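Local coordinates for protein leucyl-tRNA synthetase subunit alpha (PDB 3PZ5) that probably removes wrongly attached amino acids from tRNA(Leu) as the isolated CP1 editing domain of leucyl-tRNA synthetase, the enzyme that attaches leucine to its tRNA, at residues R15-V18 / I24-D27. The protein carries 1 engineered substitution. Sequence-based numbering, arbitrary orientation.
Sequences RFYV and IYID
Phe16 and Ile26 form an antiparallel hydrogen-bonded pair, Phe16 N reaching Ile26 O at 3.0 Å and Ile26 N reaching Phe16 O at 2.7 Å; the N-to-C directions of the two short segments lie 158° apart, close to antiparallel. Beyond the non-hydrogen-bonded pair Tyr17-Tyr25, Val18 N donates to Ile24 O (2.9 Å), and a water bridges Val18 O and Ile24 N. Arg15, Tyr17, Tyr25 and Asp27 share one face. With CG anti to the backbone N (chi1 -171°), Arg15 reaches across to Asp27 and grips it side-on: NE meets OD1 at 2.9 Å and NH2 meets OD2 at 3.2 Å, both on syn lone pairs. Its guanidinium also lies flat on the Tyr25 ring, planes 10° apart and Arg15 CZ 3.9 Å from the centroid of the Tyr25 ring, a cation-pi stack. Tyr25 CB in turn sits over the Tyr17 ring, 3.8 Å from its centroid. Were Arg15 an alanine, the Asp27 carboxylate would probably lose this positive mate and the ring of Tyr25 the group stacked on it. Val18 CG2 touches Ile26 CD1 (3.9 Å), and Leu54 of helix 50-60 packs on both residues. This is a beta hairpin, strands 12-18 and 25-30, within the mixed sheet of the editing domain.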
ATOM      1  N   ARG A  15       2.377   9.180   5.158  1.00 26.76           N
ATOM      2  CA  ARG A  15       3.335   9.683   4.173  1.00 26.06           C
ATOM      3  C   ARG A  15       4.492   8.713   3.897  1.00 25.78           C
ATOM      4  O   ARG A  15       5.194   8.287   4.813  1.00 25.57           O
ATOM      5  CB  ARG A  15       3.864  11.055   4.614  1.00 25.98           C
ATOM      6  CG  ARG A  15       4.718  11.786   3.579  1.00 25.54           C
ATOM      7  CD  ARG A  15       4.797  13.284   3.862  1.00 24.55           C
ATOM      8  NE  ARG A  15       3.506  13.945   3.684  1.00 23.90           N
ATOM      9  CZ  ARG A  15       3.300  15.256   3.792  1.00 24.17           C
ATOM     10  NH1 ARG A  15       4.303  16.083   4.075  1.00 23.83           N
ATOM     11  NH2 ARG A  15       2.081  15.745   3.610  1.00 23.49           N
ATOM     12  N   PHE A  16       4.689   8.389   2.623  1.00 25.49           N
ATOM     13  CA  PHE A  16       5.714   7.445   2.203  1.00 25.37           C
ATOM     14  C   PHE A  16       6.715   8.120   1.281  1.00 25.49           C
ATOM     15  O   PHE A  16       6.426   8.367   0.107  1.00 25.68           O
ATOM     16  CB  PHE A  16       5.075   6.254   1.480  1.00 25.27           C
ATOM     17  CG  PHE A  16       4.340   5.303   2.387  1.00 25.05           C
ATOM     18  CD1 PHE A  16       3.084   5.626   2.893  1.00 24.38           C
ATOM     19  CD2 PHE A  16       4.897   4.075   2.720  1.00 24.58           C
ATOM     20  CE1 PHE A  16       2.398   4.743   3.725  1.00 25.05           C
ATOM     21  CE2 PHE A  16       4.217   3.183   3.553  1.00 25.27           C
ATOM     22  CZ  PHE A  16       2.965   3.520   4.060  1.00 25.01           C
ATOM     23  N   TYR A  17       7.894   8.416   1.810  1.00 25.50           N
ATOM     24  CA  TYR A  17       8.951   9.011   1.007  1.00 25.43           C
ATOM     25  C   TYR A  17       9.570   7.981   0.085  1.00 25.54           C
ATOM     26  O   TYR A  17       9.909   6.881   0.513  1.00 25.75           O
ATOM     27  CB  TYR A  17      10.007   9.675   1.896  1.00 25.31           C
ATOM     28  CG  TYR A  17       9.567  11.037   2.378  1.00 25.40           C
ATOM     29  CD1 TYR A  17       9.894  12.190   1.661  1.00 25.22           C
ATOM     30  CD2 TYR A  17       8.790  11.172   3.528  1.00 25.68           C
ATOM     31  CE1 TYR A  17       9.477  13.445   2.091  1.00 25.32           C
ATOM     32  CE2 TYR A  17       8.369  12.424   3.968  1.00 25.67           C
ATOM     33  CZ  TYR A  17       8.716  13.553   3.246  1.00 25.82           C
ATOM     34  OH  TYR A  17       8.295  14.789   3.678  1.00 26.38           O
ATOM     35  N   VAL A  18       9.696   8.351  -1.185  1.00 25.61           N
ATOM     36  CA  VAL A  18      10.281   7.496  -2.208  1.00 25.60           C
ATOM     37  C   VAL A  18      11.806   7.608  -2.165  1.00 25.80           C
ATOM     38  O   VAL A  18      12.350   8.707  -2.134  1.00 25.78           O
ATOM     39  CB  VAL A  18       9.755   7.887  -3.609  1.00 25.62           C
ATOM     40  CG1 VAL A  18      10.175   6.866  -4.661  1.00 25.44           C
ATOM     41  CG2 VAL A  18       8.241   8.028  -3.584  1.00 25.65           C
ATOM     42  N   ILE A  24      10.328  13.319  -3.202  1.00 25.64           N
ATOM     43  CA  ILE A  24       8.967  12.927  -3.561  1.00 25.14           C
ATOM     44  C   ILE A  24       8.413  12.009  -2.476  1.00 24.79           C
ATOM     45  O   ILE A  24       9.099  11.106  -1.999  1.00 24.97           O
ATOM     46  CB  ILE A  24       8.905  12.198  -4.940  1.00 25.14           C
ATOM     47  CG1 ILE A  24       9.463  13.094  -6.057  1.00 25.29           C
ATOM     48  CG2 ILE A  24       7.473  11.759  -5.264  1.00 24.50           C
ATOM     49  CD1 ILE A  24       9.480  12.452  -7.424  1.00 24.92           C
ATOM     50  N   TYR A  25       7.164  12.244  -2.098  1.00 24.31           N
ATOM     51  CA  TYR A  25       6.480  11.374  -1.161  1.00 23.97           C
ATOM     52  C   TYR A  25       5.094  11.010  -1.677  1.00 23.88           C
ATOM     53  O   TYR A  25       4.523  11.718  -2.505  1.00 23.60           O
ATOM     54  CB  TYR A  25       6.391  12.029   0.224  1.00 23.79           C
ATOM     55  CG  TYR A  25       5.569  13.302   0.272  1.00 23.19           C
ATOM     56  CD1 TYR A  25       4.171  13.257   0.237  1.00 22.65           C
ATOM     57  CD2 TYR A  25       6.185  14.551   0.376  1.00 22.42           C
ATOM     58  CE1 TYR A  25       3.411  14.418   0.292  1.00 22.45           C
ATOM     59  CE2 TYR A  25       5.431  15.723   0.431  1.00 21.94           C
ATOM     60  CZ  TYR A  25       4.043  15.645   0.392  1.00 22.40           C
ATOM     61  OH  TYR A  25       3.276  16.789   0.442  1.00 22.78           O
ATOM     62  N   ILE A  26       4.563   9.900  -1.175  1.00 23.92           N
ATOM     63  CA  ILE A  26       3.238   9.444  -1.547  1.00 24.07           C
ATOM     64  C   ILE A  26       2.347   9.462  -0.313  1.00 24.34           C
ATOM     65  O   ILE A  26       2.532   8.678   0.623  1.00 24.38           O
ATOM     66  CB  ILE A  26       3.270   8.028  -2.173  1.00 23.99           C
ATOM     67  CG1 ILE A  26       4.124   8.021  -3.446  1.00 23.89           C
ATOM     68  CG2 ILE A  26       1.856   7.541  -2.475  1.00 24.12           C
ATOM     69  CD1 ILE A  26       4.581   6.636  -3.891  1.00 23.70           C
ATOM     70  N   ASP A  27       1.393  10.382  -0.303  1.00 24.63           N
ATOM     71  CA  ASP A  27       0.397  10.389   0.744  1.00 25.02           C
ATOM     72  C   ASP A  27      -0.637   9.321   0.441  1.00 25.20           C
ATOM     73  O   ASP A  27      -1.058   9.143  -0.705  1.00 25.03           O
ATOM     74  CB  ASP A  27      -0.245  11.765   0.899  1.00 25.21           C
ATOM     75  CG  ASP A  27       0.614  12.724   1.713  1.00 26.00           C
ATOM     76  OD1 ASP A  27       1.590  12.270   2.352  1.00 26.60           O
ATOM     77  OD2 ASP A  27       0.306  13.938   1.722  1.00 27.01           O
TER
HETATM   78  O   HOH W   1      12.085  11.607  -1.837  1.00 39.52           O